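Long-range contacts in metallo-beta-lactamase family protein (Staphylococcus aureus, PDB 3R2U), which binds iron in a metallo-beta-lactamase fold and, as in iron-dependent persulfide dioxygenases of this superfamily, probably oxidises a sulfur substrate: residues E78-A83 with P141-E146; G88-A93 with L110-M115; Y101-S106 with E146-L151; G168-V173 with K201-I206. All coordinates share one frame; numbering follows the deposited sequence. Where two conformers were deposited one is given.

Contact 1 of 4, residues E78-A83 with P141-E146; sequences ETHIHA and PGHTPE. With FE (Fe (III) ion), chain E.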
loop_
_atom_site.group_PDB
_atom_site.type_symbol
_atom_site.label_atom_id
_atom_site.label_comp_id
_atom_site.label_asym_id
_atom_site.label_seq_id
_atom_site.Cartn_x
_atom_site.Cartn_y
_atom_site.Cartn_z
ATOM N N GLU A 78 -10.911 -15.966 -25.251
ATOM C CA GLU A 78 -10.579 -17.023 -24.387
ATOM C C GLU A 78 -10.169 -18.243 -25.216
ATOM O O GLU A 78 -10.843 -18.597 -26.168
ATOM C CB GLU A 78 -11.836 -17.288 -23.548
ATOM C CG GLU A 78 -11.740 -18.378 -22.607
ATOM C CD GLU A 78 -12.811 -18.277 -21.537
ATOM O OE1 GLU A 78 -12.671 -17.411 -20.633
ATOM O OE2 GLU A 78 -13.754 -19.099 -21.583
ATOM N N THR A 79 -9.096 -18.911 -24.820
ATOM C CA THR A 79 -8.593 -20.053 -25.574
ATOM C C THR A 79 -9.411 -21.347 -25.465
ATOM O O THR A 79 -9.428 -22.152 -26.403
ATOM C CB THR A 79 -7.125 -20.328 -25.224
ATOM O OG1 THR A 79 -6.991 -20.629 -23.828
ATOM C CG2 THR A 79 -6.252 -19.068 -25.551
ATOM N N HIS A 80 -10.061 -21.559 -24.326
ATOM C CA HIS A 80 -10.843 -22.771 -24.084
ATOM C C HIS A 80 -11.568 -22.684 -22.758
ATOM O O HIS A 80 -11.399 -21.704 -22.016
ATOM C CB HIS A 80 -9.918 -24.010 -24.073
ATOM C CG HIS A 80 -8.909 -24.029 -22.968
ATOM N ND1 HIS A 80 -7.845 -23.155 -22.908
ATOM C CD2 HIS A 80 -8.767 -24.867 -21.913
ATOM C CE1 HIS A 80 -7.119 -23.426 -21.835
ATOM N NE2 HIS A 80 -7.655 -24.465 -21.221
ATOM N N ILE A 81 -12.375 -23.700 -22.459
ATOM C CA ILE A 81 -13.114 -23.765 -21.203
ATOM C C ILE A 81 -12.115 -24.199 -20.120
ATOM O O ILE A 81 -11.677 -25.340 -20.084
ATOM C CB ILE A 81 -14.319 -24.758 -21.292
ATOM C CG1 ILE A 81 -15.243 -24.383 -22.463
ATOM C CG2 ILE A 81 -15.076 -24.784 -19.993
ATOM C CD1 ILE A 81 -16.478 -25.297 -22.627
ATOM N N HIS A 82 -11.736 -23.262 -19.257
ATOM C CA HIS A 82 -10.708 -23.514 -18.253
ATOM C C HIS A 82 -11.126 -24.389 -17.109
ATOM O O HIS A 82 -12.272 -24.361 -16.676
ATOM C CB HIS A 82 -10.159 -22.191 -17.729
ATOM C CG HIS A 82 -9.522 -21.370 -18.791
ATOM N ND1 HIS A 82 -8.331 -21.727 -19.378
ATOM C CD2 HIS A 82 -9.916 -20.224 -19.397
ATOM C CE1 HIS A 82 -8.010 -20.824 -20.288
ATOM N NE2 HIS A 82 -8.959 -19.909 -20.325
ATOM N N ALA A 83 -10.168 -25.183 -16.636
ATOM C CA ALA A 83 -10.379 -26.100 -15.525
ATOM C C ALA A 83 -9.640 -25.656 -14.277
ATOM O O ALA A 83 -9.828 -26.240 -13.217
ATOM C CB ALA A 83 -9.890 -27.500 -15.915
ATOM N N PRO A 141 -7.394 -28.620 -31.063
ATOM C CA PRO A 141 -7.964 -29.516 -30.064
ATOM C C PRO A 141 -6.926 -30.456 -29.479
ATOM O O PRO A 141 -5.875 -30.692 -30.096
ATOM C CB PRO A 141 -9.019 -30.289 -30.853
ATOM C CG PRO A 141 -8.561 -30.250 -32.262
ATOM C CD PRO A 141 -7.814 -28.965 -32.432
ATOM N N GLY A 142 -7.202 -30.977 -28.293
ATOM C CA GLY A 142 -6.287 -31.928 -27.638
ATOM C C GLY A 142 -6.425 -31.835 -26.130
ATOM O O GLY A 142 -6.838 -32.786 -25.469
ATOM N N HIS A 143 -6.060 -30.681 -25.592
ATOM C CA HIS A 143 -6.229 -30.413 -24.183
ATOM C C HIS A 143 -7.736 -30.468 -23.917
ATOM O O HIS A 143 -8.181 -31.086 -22.950
ATOM C CB HIS A 143 -5.623 -29.060 -23.836
ATOM C CG HIS A 143 -5.863 -28.643 -22.427
ATOM N ND1 HIS A 143 -5.343 -29.331 -21.353
ATOM C CD2 HIS A 143 -6.551 -27.597 -21.912
ATOM C CE1 HIS A 143 -5.714 -28.732 -20.232
ATOM N NE2 HIS A 143 -6.449 -27.680 -20.546
ATOM N N THR A 144 -8.502 -29.830 -24.803
ATOM C CA THR A 144 -9.955 -29.891 -24.800
ATOM C C THR A 144 -10.393 -29.944 -26.254
ATOM O O THR A 144 -9.642 -29.498 -27.142
ATOM C CB THR A 144 -10.641 -28.678 -24.152
ATOM O OG1 THR A 144 -10.401 -27.510 -24.950
ATOM C CG2 THR A 144 -10.160 -28.488 -22.734
ATOM N N PRO A 145 -11.596 -30.490 -26.513
ATOM C CA PRO A 145 -12.045 -30.567 -27.902
ATOM C C PRO A 145 -12.275 -29.197 -28.565
ATOM O O PRO A 145 -12.190 -29.089 -29.805
ATOM C CB PRO A 145 -13.366 -31.364 -27.814
ATOM C CG PRO A 145 -13.402 -31.950 -26.392
ATOM C CD PRO A 145 -12.601 -31.008 -25.564
ATOM N N GLU A 146 -12.548 -28.170 -27.756
ATOM C CA GLU A 146 -12.841 -26.836 -28.294
ATOM C C GLU A 146 -11.651 -25.875 -28.318
ATOM O O GLU A 146 -11.789 -24.781 -28.840
ATOM C CB GLU A 146 -13.992 -26.163 -27.530
ATOM C CG GLU A 146 -13.614 -25.491 -26.194
ATOM C CD GLU A 146 -13.285 -26.467 -25.078
ATOM O OE1 GLU A 146 -13.698 -27.640 -25.149
ATOM O OE2 GLU A 146 -12.635 -26.044 -24.107
HETATM FE FE FE E . -6.895 -25.766 -19.382
HETATM O O HOH W 1 -9.092 -26.604 -19.129
HETATM O O HOH W 2 -7.399 -23.880 -18.199
HETATM O O HOH W 3 -6.282 -26.769 -17.576
#
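The mononuclear iron site of this metallo-beta-lactamase fold brings together His80, from the HxH part of the superfamily's HxHxD signature, and His143 of the loop between strands 133-139 and 148-153. NE2 of His80 binds the iron at 2.4 Å and NE2 of His143 at 2.3 Å. Asp169 and three waters complete six ligands, and the three protein ligands subtend angles near 90° at the metal, the evidence for a facial triad of two histidines and one carboxylate. The imidazole planes stand 83° apart, with NE2 of His80 near the plane of the His143 ring, at its edge. ND1 of His80 gives its proton to OG1 of Thr79 at 2.8 Å, close to the ring plane, which should fix the ring's rotation; ND1 of His143 is held by Arg178. Behind the ligands, Ile81 N donates to OE2 of Glu146 over 2.9 Å, nearly straight, on the anti side of the carboxylate. Glu146 is bent at chi2 (-72°), and its OE2 also lies 3.4 Å from CB of His80. His82 does not bind the iron itself: its ND1 hydrogen-bonds at 2.6 Å to an iron-bound water that lies in its ring plane.

Contact 2 of 4, residues G88-A93 with L110-M115; sequences GIRDVA and LGYKNM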
loop_
_atom_site.group_PDB
_atom_site.type_symbol
_atom_site.label_atom_id
_atom_site.label_comp_id
_atom_site.label_asym_id
_atom_site.label_seq_id
_atom_site.Cartn_x
_atom_site.Cartn_y
_atom_site.Cartn_z
ATOM N N GLY A 88 -12.932 -14.577 -16.485
ATOM C CA GLY A 88 -13.548 -13.256 -16.393
ATOM C C GLY A 88 -14.201 -12.822 -17.714
ATOM O O GLY A 88 -14.656 -11.694 -17.835
ATOM N N ILE A 89 -14.329 -13.730 -18.686
ATOM C CA ILE A 89 -14.812 -13.329 -20.019
ATOM C C ILE A 89 -16.240 -12.775 -20.019
ATOM O O ILE A 89 -16.519 -11.807 -20.731
ATOM C CB ILE A 89 -14.641 -14.447 -21.099
ATOM C CG1 ILE A 89 -14.685 -13.858 -22.518
ATOM C CG2 ILE A 89 -15.705 -15.526 -20.966
ATOM C CD1 ILE A 89 -13.382 -13.548 -23.098
ATOM N N ARG A 90 -17.138 -13.383 -19.250
ATOM C CA ARG A 90 -18.496 -12.883 -19.163
ATOM C C ARG A 90 -18.506 -11.519 -18.455
ATOM O O ARG A 90 -19.282 -10.637 -18.810
ATOM C CB ARG A 90 -19.405 -13.885 -18.446
ATOM C CG ARG A 90 -19.668 -15.183 -19.247
ATOM C CD ARG A 90 -20.550 -16.120 -18.444
ATOM N NE ARG A 90 -20.745 -17.419 -19.085
ATOM C CZ ARG A 90 -19.858 -18.415 -19.073
ATOM N NH1 ARG A 90 -20.148 -19.557 -19.673
ATOM N NH2 ARG A 90 -18.680 -18.273 -18.477
ATOM N N ASP A 91 -17.640 -11.351 -17.459
ATOM C CA ASP A 91 -17.528 -10.071 -16.739
ATOM C C ASP A 91 -17.085 -8.978 -17.714
ATOM O O ASP A 91 -17.553 -7.831 -17.632
ATOM C CB ASP A 91 -16.527 -10.146 -15.566
ATOM C CG ASP A 91 -17.074 -10.897 -14.350
ATOM O OD1 ASP A 91 -17.527 -12.070 -14.482
ATOM O OD2 ASP A 91 -17.011 -10.296 -13.233
ATOM N N VAL A 92 -16.181 -9.329 -18.632
ATOM C CA VAL A 92 -15.711 -8.358 -19.626
ATOM C C VAL A 92 -16.869 -7.869 -20.514
ATOM O O VAL A 92 -17.044 -6.674 -20.711
ATOM C CB VAL A 92 -14.587 -8.926 -20.508
ATOM C CG1 VAL A 92 -14.317 -8.002 -21.706
ATOM C CG2 VAL A 92 -13.347 -9.133 -19.678
ATOM N N ALA A 93 -17.656 -8.806 -21.027
ATOM C CA ALA A 93 -18.784 -8.504 -21.887
ATOM C C ALA A 93 -19.825 -7.656 -21.150
ATOM O O ALA A 93 -20.344 -6.676 -21.688
ATOM C CB ALA A 93 -19.433 -9.828 -22.381
ATOM N N LEU A 110 -20.966 -29.974 -25.068
ATOM C CA LEU A 110 -19.838 -29.576 -24.209
ATOM C C LEU A 110 -19.355 -28.134 -24.413
ATOM O O LEU A 110 -18.322 -27.756 -23.900
ATOM C CB LEU A 110 -18.658 -30.540 -24.412
ATOM C CG LEU A 110 -18.982 -32.010 -24.098
ATOM C CD1 LEU A 110 -17.805 -32.929 -24.435
ATOM C CD2 LEU A 110 -19.397 -32.176 -22.635
ATOM N N GLY A 111 -20.119 -27.331 -25.140
ATOM C CA GLY A 111 -19.738 -25.950 -25.419
ATOM C C GLY A 111 -20.184 -24.968 -24.355
ATOM O O GLY A 111 -20.810 -25.340 -23.350
ATOM N N TYR A 112 -19.843 -23.709 -24.580
ATOM C CA TYR A 112 -20.207 -22.636 -23.662
ATOM C C TYR A 112 -21.726 -22.451 -23.592
ATOM O O TYR A 112 -22.409 -22.516 -24.610
ATOM C CB TYR A 112 -19.603 -21.318 -24.132
ATOM C CG TYR A 112 -18.118 -21.178 -23.986
ATOM C CD1 TYR A 112 -17.249 -21.618 -24.976
ATOM C CD2 TYR A 112 -17.589 -20.541 -22.889
ATOM C CE1 TYR A 112 -15.879 -21.460 -24.845
ATOM C CE2 TYR A 112 -16.231 -20.377 -22.744
ATOM C CZ TYR A 112 -15.369 -20.837 -23.720
ATOM O OH TYR A 112 -14.011 -20.646 -23.567
ATOM N N LYS A 113 -22.237 -22.205 -22.393
ATOM C CA LYS A 113 -23.665 -21.966 -22.189
ATOM C C LYS A 113 -23.855 -20.633 -21.469
ATOM O O LYS A 113 -22.893 -20.055 -20.957
ATOM C CB LYS A 113 -24.290 -23.075 -21.340
ATOM C CG LYS A 113 -24.032 -24.511 -21.839
ATOM C CD LYS A 113 -24.740 -24.823 -23.154
ATOM C CE LYS A 113 -24.277 -26.178 -23.691
ATOM N NZ LYS A 113 -25.027 -26.587 -24.899
ATOM N N ASN A 114 -25.093 -20.141 -21.464
ATOM C CA ASN A 114 -25.453 -18.929 -20.738
ATOM C C ASN A 114 -24.541 -17.763 -21.076
ATOM O O ASN A 114 -24.076 -17.068 -20.177
ATOM C CB ASN A 114 -25.390 -19.208 -19.216
ATOM C CG ASN A 114 -26.310 -20.338 -18.787
ATOM O OD1 ASN A 114 -27.349 -20.560 -19.394
ATOM N ND2 ASN A 114 -25.944 -21.040 -17.720
ATOM N N MET A 115 -24.238 -17.576 -22.354
ATOM C CA MET A 115 -23.318 -16.523 -22.760
ATOM C C MET A 115 -24.046 -15.220 -22.983
ATOM O O MET A 115 -25.192 -15.217 -23.362
ATOM C CB MET A 115 -22.566 -16.904 -24.036
ATOM C CG MET A 115 -21.599 -18.060 -23.867
ATOM S SD MET A 115 -20.415 -17.788 -22.561
ATOM C CE MET A 115 -19.371 -16.512 -23.312
#
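Arg90, near the start of helix 89-96, sends its guanidinium into the loop 110-115, where it is held both in its plane and over one face. NH1 donates to Lys113 O at 3.1 Å; the N-H...O angle is 174° and the oxygen lies only 3° out of the guanidinium plane. Asn114 O stands at the same group's edge, 3.5 Å from NE. Across the flat face comes the sulfur of Met115, with SD 3.4 Å from NH1 and the two side chains crossing at about a right angle. The arginine is extended from CG to NE; in Met115 a bend at chi2 (-55°) sets SD over the guanidinium, and the turn at chi3 sends CE toward Ile89. Of two deposited Arg90 conformers, this geometry describes one. Elsewhere the fit is looser: CG2 of Ile89 and CE of Met115 are 4.5 Å apart, and the side chains of Lys113 and Asn114 lie at the more exposed side and take little part, ND2 of Asn114 being hydrogen-bonded to Phe279 O. Helix 269-279 supplies Asn277 O as a second acceptor for NH1 and packs on Lys113, while Ile89 and Met115 both rest on Ile100 of strand 99-103.

Contact 3 of 4, residues Y101-S106 with E146-L151; sequences YVSGES and ESISFL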
loop_
_atom_site.group_PDB
_atom_site.type_symbol
_atom_site.label_atom_id
_atom_site.label_comp_id
_atom_site.label_asym_id
_atom_site.label_seq_id
_atom_site.Cartn_x
_atom_site.Cartn_y
_atom_site.Cartn_z
ATOM N N TYR A 101 -14.928 -13.179 -27.629
ATOM C CA TYR A 101 -14.705 -14.238 -28.598
ATOM C C TYR A 101 -14.336 -15.500 -27.860
ATOM O O TYR A 101 -13.368 -15.520 -27.091
ATOM C CB TYR A 101 -13.573 -13.824 -29.561
ATOM C CG TYR A 101 -13.889 -12.511 -30.254
ATOM C CD1 TYR A 101 -13.695 -11.299 -29.594
ATOM C CD2 TYR A 101 -14.409 -12.477 -31.542
ATOM C CE1 TYR A 101 -13.998 -10.107 -30.185
ATOM C CE2 TYR A 101 -14.727 -11.267 -32.155
ATOM C CZ TYR A 101 -14.513 -10.087 -31.466
ATOM O OH TYR A 101 -14.814 -8.866 -32.026
ATOM N N VAL A 102 -15.147 -16.537 -28.044
ATOM C CA VAL A 102 -14.893 -17.815 -27.431
ATOM C C VAL A 102 -15.083 -18.882 -28.511
ATOM O O VAL A 102 -15.700 -18.640 -29.546
ATOM C CB VAL A 102 -15.824 -18.090 -26.237
ATOM C CG1 VAL A 102 -15.682 -16.997 -25.167
ATOM C CG2 VAL A 102 -17.261 -18.244 -26.695
ATOM N N SER A 103 -14.542 -20.061 -28.270
ATOM C CA SER A 103 -14.640 -21.123 -29.233
ATOM C C SER A 103 -16.051 -21.656 -29.510
ATOM O O SER A 103 -16.814 -21.985 -28.589
ATOM C CB SER A 103 -13.745 -22.295 -28.812
ATOM O OG SER A 103 -13.855 -23.382 -29.745
ATOM N N GLY A 104 -16.369 -21.744 -30.803
ATOM C CA GLY A 104 -17.586 -22.387 -31.279
ATOM C C GLY A 104 -17.214 -23.733 -31.886
ATOM O O GLY A 104 -17.998 -24.320 -32.606
ATOM N N GLU A 105 -16.001 -24.219 -31.609
ATOM C CA GLU A 105 -15.530 -25.495 -32.143
ATOM C C GLU A 105 -15.841 -26.622 -31.170
ATOM O O GLU A 105 -15.001 -27.462 -30.877
ATOM C CB GLU A 105 -14.024 -25.448 -32.414
ATOM C CG GLU A 105 -13.603 -24.539 -33.571
ATOM C CD GLU A 105 -13.974 -25.088 -34.952
ATOM O OE1 GLU A 105 -14.607 -26.166 -35.021
ATOM O OE2 GLU A 105 -13.638 -24.432 -35.974
ATOM N N SER A 106 -17.059 -26.636 -30.673
ATOM C CA SER A 106 -17.474 -27.614 -29.687
ATOM C C SER A 106 -18.665 -28.370 -30.230
ATOM O O SER A 106 -19.292 -27.931 -31.195
ATOM C CB SER A 106 -17.868 -26.878 -28.404
ATOM O OG SER A 106 -18.914 -25.950 -28.687
ATOM N N GLU A 146 -12.548 -28.170 -27.756
ATOM C CA GLU A 146 -12.841 -26.836 -28.294
ATOM C C GLU A 146 -11.651 -25.875 -28.318
ATOM O O GLU A 146 -11.789 -24.781 -28.840
ATOM C CB GLU A 146 -13.992 -26.163 -27.530
ATOM C CG GLU A 146 -13.614 -25.491 -26.194
ATOM C CD GLU A 146 -13.285 -26.467 -25.078
ATOM O OE1 GLU A 146 -13.698 -27.640 -25.149
ATOM O OE2 GLU A 146 -12.635 -26.044 -24.107
ATOM N N SER A 147 -10.512 -26.278 -27.760
ATOM C CA SER A 147 -9.335 -25.409 -27.666
ATOM C C SER A 147 -8.965 -24.735 -28.950
ATOM O O SER A 147 -8.842 -25.376 -29.979
ATOM C CB SER A 147 -8.087 -26.167 -27.167
ATOM O OG SER A 147 -8.148 -26.411 -25.779
ATOM N N ILE A 148 -8.774 -23.426 -28.861
ATOM C CA ILE A 148 -8.348 -22.624 -29.974
ATOM C C ILE A 148 -7.121 -21.820 -29.575
ATOM O O ILE A 148 -6.903 -21.549 -28.401
ATOM C CB ILE A 148 -9.476 -21.676 -30.481
ATOM C CG1 ILE A 148 -10.008 -20.797 -29.357
ATOM C CG2 ILE A 148 -10.613 -22.497 -31.147
ATOM C CD1 ILE A 148 -11.029 -19.783 -29.817
ATOM N N SER A 149 -6.297 -21.510 -30.562
ATOM C CA SER A 149 -5.120 -20.690 -30.388
ATOM C C SER A 149 -5.229 -19.470 -31.297
ATOM O O SER A 149 -5.886 -19.544 -32.346
ATOM C CB SER A 149 -3.868 -21.494 -30.732
ATOM O OG SER A 149 -3.659 -22.523 -29.775
ATOM N N PHE A 150 -4.594 -18.355 -30.911
ATOM C CA PHE A 150 -4.680 -17.134 -31.703
ATOM C C PHE A 150 -3.325 -16.712 -32.312
ATOM O O PHE A 150 -2.350 -16.459 -31.587
ATOM C CB PHE A 150 -5.266 -16.007 -30.840
ATOM C CG PHE A 150 -6.586 -16.359 -30.191
ATOM C CD1 PHE A 150 -7.767 -16.217 -30.872
ATOM C CD2 PHE A 150 -6.640 -16.798 -28.880
ATOM C CE1 PHE A 150 -8.993 -16.509 -30.248
ATOM C CE2 PHE A 150 -7.861 -17.107 -28.271
ATOM C CZ PHE A 150 -9.020 -16.960 -28.964
ATOM N N LEU A 151 -3.270 -16.654 -33.638
ATOM C CA LEU A 151 -2.044 -16.289 -34.361
ATOM C C LEU A 151 -2.079 -14.806 -34.674
ATOM O O LEU A 151 -2.915 -14.329 -35.463
ATOM C CB LEU A 151 -1.909 -17.101 -35.638
ATOM C CG LEU A 151 -0.616 -16.922 -36.448
ATOM C CD1 LEU A 151 0.565 -17.515 -35.665
ATOM C CD2 LEU A 151 -0.758 -17.581 -37.831
#
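This is a buried contact between two beta-sheets, made where the end of strand 99-103 in one sheet passes the loop leading into strand 148-153 of the other; Ser103, Glu105, Glu146 and Ile148 carry it. Ser103 provides the polar link. Its OG donates to Glu146 O at 2.7 Å, in the carbonyl plane and on a lone pair, with a C=O...donor angle of 135°. The same hydroxyl accepts from Glu105 N at 3.0 Å, closing an ST turn, so one oxygen both shapes its own loop and holds the facing backbone. With OG anti to the backbone N (chi1 179°), the hydroxyl reaches over to the other segment. Beside it, Ile148 forms the apolar part: its CD1 lies 3.8 Å and its CG2 3.9 Å from CB of Ser103. The CG2 methyl also packs beside the hydroxyl, 3.6 Å from OG of Ser103. Glu105, centre of an inverse gamma turn, offers its carbonyl oxygen to the CA-H of Glu146, with O and CA 3.4 Å apart and an angle of 145° at the hydrogen. Its carboxylate leads away, to His124 N. Ile148 also packs on Val122 of the first sheet and Val137 of its own, as expected for the two facing sheets of the alpha-beta/beta-alpha sandwich of metallo-beta-lactamases.

Contact 4 of 4, residues G168-V173 with K201-I206; sequences GDFIFV and KSIESI. With FE (Fe (III) ion), chain E.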
loop_
_atom_site.group_PDB
_atom_site.type_symbol
_atom_site.label_atom_id
_atom_site.label_comp_id
_atom_site.label_asym_id
_atom_site.label_seq_id
_atom_site.Cartn_x
_atom_site.Cartn_y
_atom_site.Cartn_z
ATOM N N GLY A 168 -2.769 -20.964 -25.202
ATOM C CA GLY A 168 -3.572 -21.546 -24.134
ATOM C C GLY A 168 -2.863 -22.716 -23.469
ATOM O O GLY A 168 -1.703 -22.609 -23.085
ATOM N N ASP A 169 -3.576 -23.836 -23.317
ATOM C CA ASP A 169 -3.011 -25.032 -22.737
ATOM C C ASP A 169 -2.672 -26.074 -23.807
ATOM O O ASP A 169 -2.512 -27.267 -23.503
ATOM C CB ASP A 169 -3.952 -25.606 -21.667
ATOM C CG ASP A 169 -4.024 -24.734 -20.420
ATOM O OD1 ASP A 169 -3.206 -23.807 -20.267
ATOM O OD2 ASP A 169 -4.892 -24.978 -19.582
ATOM N N PHE A 170 -2.548 -25.621 -25.056
ATOM C CA PHE A 170 -2.173 -26.479 -26.179
ATOM C C PHE A 170 -0.654 -26.706 -26.134
ATOM O O PHE A 170 -0.199 -27.835 -25.953
ATOM C CB PHE A 170 -2.674 -25.846 -27.493
ATOM C CG PHE A 170 -2.022 -26.379 -28.740
ATOM C CD1 PHE A 170 -1.835 -27.734 -28.926
ATOM C CD2 PHE A 170 -1.672 -25.511 -29.770
ATOM C CE1 PHE A 170 -1.247 -28.224 -30.100
ATOM C CE2 PHE A 170 -1.082 -25.987 -30.944
ATOM C CZ PHE A 170 -0.868 -27.351 -31.105
ATOM N N ILE A 171 0.120 -25.625 -26.257
ATOM C CA ILE A 171 1.584 -25.692 -26.159
ATOM C C ILE A 171 2.102 -24.858 -24.991
ATOM O O ILE A 171 1.789 -23.655 -24.891
ATOM C CB ILE A 171 2.279 -25.142 -27.414
ATOM C CG1 ILE A 171 1.871 -25.951 -28.659
ATOM C CG2 ILE A 171 3.812 -25.208 -27.240
ATOM C CD1 ILE A 171 2.398 -25.364 -29.934
ATOM N N PHE A 172 2.897 -25.486 -24.118
ATOM C CA PHE A 172 3.538 -24.776 -23.007
ATOM C C PHE A 172 4.998 -24.629 -23.329
ATOM O O PHE A 172 5.472 -25.154 -24.349
ATOM C CB PHE A 172 3.439 -25.546 -21.692
ATOM C CG PHE A 172 2.041 -25.779 -21.222
ATOM C CD1 PHE A 172 1.183 -24.712 -21.015
ATOM C CD2 PHE A 172 1.601 -27.062 -20.923
ATOM C CE1 PHE A 172 -0.109 -24.919 -20.548
ATOM C CE2 PHE A 172 0.314 -27.287 -20.451
ATOM C CZ PHE A 172 -0.548 -26.222 -20.278
ATOM N N VAL A 173 5.718 -23.897 -22.486
ATOM C CA VAL A 173 7.149 -23.826 -22.639
ATOM C C VAL A 173 7.659 -25.143 -22.103
ATOM O O VAL A 173 7.510 -25.432 -20.926
ATOM C CB VAL A 173 7.780 -22.689 -21.848
ATOM C CG1 VAL A 173 9.302 -22.790 -21.929
ATOM C CG2 VAL A 173 7.282 -21.349 -22.361
ATOM N N LYS A 201 -2.456 -34.492 -33.952
ATOM C CA LYS A 201 -2.771 -33.805 -35.202
ATOM C C LYS A 201 -2.623 -32.299 -35.056
ATOM O O LYS A 201 -2.212 -31.637 -35.995
ATOM C CB LYS A 201 -4.185 -34.125 -35.695
ATOM C CG LYS A 201 -4.419 -35.575 -36.094
ATOM C CD LYS A 201 -5.815 -35.739 -36.745
ATOM C CE LYS A 201 -6.121 -37.174 -37.181
ATOM N NZ LYS A 201 -5.271 -37.602 -38.342
ATOM N N SER A 202 -2.978 -31.742 -33.898
ATOM C CA SER A 202 -2.830 -30.294 -33.706
ATOM C C SER A 202 -1.363 -29.911 -33.720
ATOM O O SER A 202 -0.988 -28.888 -34.294
ATOM C CB SER A 202 -3.507 -29.823 -32.428
ATOM O OG SER A 202 -4.910 -30.023 -32.498
ATOM N N ILE A 203 -0.520 -30.735 -33.097
ATOM C CA ILE A 203 0.908 -30.471 -33.087
ATOM C C ILE A 203 1.450 -30.523 -34.525
ATOM O O ILE A 203 2.220 -29.647 -34.940
ATOM C CB ILE A 203 1.686 -31.461 -32.162
ATOM C CG1 ILE A 203 1.387 -31.201 -30.692
ATOM C CG2 ILE A 203 3.190 -31.333 -32.377
ATOM C CD1 ILE A 203 1.918 -29.820 -30.160
ATOM N N GLU A 204 1.015 -31.541 -35.263
ATOM C CA GLU A 204 1.394 -31.750 -36.659
ATOM C C GLU A 204 1.112 -30.498 -37.489
ATOM O O GLU A 204 1.977 -30.022 -38.210
ATOM C CB GLU A 204 0.617 -32.958 -37.231
ATOM C CG GLU A 204 0.994 -33.367 -38.658
ATOM C CD GLU A 204 0.244 -34.612 -39.145
ATOM O OE1 GLU A 204 0.803 -35.344 -39.987
ATOM O OE2 GLU A 204 -0.892 -34.875 -38.684
ATOM N N SER A 205 -0.099 -29.968 -37.366
ATOM C CA SER A 205 -0.513 -28.776 -38.116
ATOM C C SER A 205 0.295 -27.516 -37.713
ATOM O O SER A 205 0.719 -26.749 -38.563
ATOM C CB SER A 205 -2.020 -28.526 -37.966
ATOM O OG SER A 205 -2.342 -28.177 -36.628
ATOM N N ILE A 206 0.606 -27.356 -36.438
ATOM C CA ILE A 206 1.310 -26.149 -35.997
ATOM C C ILE A 206 2.775 -26.064 -36.491
ATOM O O ILE A 206 3.347 -24.977 -36.579
ATOM C CB ILE A 206 1.252 -26.007 -34.451
ATOM C CG1 ILE A 206 0.948 -24.572 -34.104
ATOM C CG2 ILE A 206 2.505 -26.583 -33.772
ATOM C CD1 ILE A 206 -0.420 -24.133 -34.622
HETATM FE FE FE E . -6.895 -25.766 -19.382
HETATM O O HOH W 2 -7.399 -23.880 -18.199
HETATM O O HOH W 1 -9.092 -26.604 -19.129
HETATM O O HOH W 3 -6.282 -26.769 -17.576
#
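Ser202 O, on helix 191-206, accepts two protons from its own helix and also lies close to the ring of Phe170. OG of Ser205 donates to it at 2.8 Å, tilted 31° from the carbonyl plane, and Ile206 N donates at 3.1 Å from the same face of that plane. CZ of Phe170 lies 3.5 Å from this oxygen. A chi1 of 162° swings the Phe170 ring away from its own amide and toward the helix, where CE1 comes 3.5 Å from CD1 of Ile203 and 3.6 Å from CB of Ser202. Ile206 meets the opposite flank of the ring, CG1 lying at its edge 4.0 Å from CE2. In the metallo-beta-lactamase fold this loop follows strand 164-168 and carries the metal-binding aspartate: OD2 of Asp169, the residue before Phe170, binds the iron at 2.2 Å, while ND1 of His219 is hydrogen-bonded to its OD1. CG1 of Ile171 covers one face of the Phe170 ring, over its centre. Ile171 continues the apolar surface toward the helix, its CD1 reaching CG2 of Ile206 at 4.0 Å. OG of Ser202 hydrogen-bonds to both Pro141 O and Gln198 O, the latter in its own helix.

In the fold
All four contacts lie within the metallo-beta-lactamase region. Contacts 1 and 4 share the iron and its waters, their centres about 12 Å apart; both segments of contact 1 precede those of contact 4, which adds the third protein ligand. Contact 3 is nearest to contact 1, about 7 Å between centres; they share Glu146, their segments alternate, and together they join the sheet containing strands 72-77 and 99-103 to the one containing strand 148-153. Contact 2 falls wholly between the segments of contact 1, their centres about 13 Å apart, and Tyr112 hydrogen-bonds to Glu78. Contacts 2 and 4 do not touch, so contact 2 is joined to the metal site through contact 1, and contact 4 directly through Asp169.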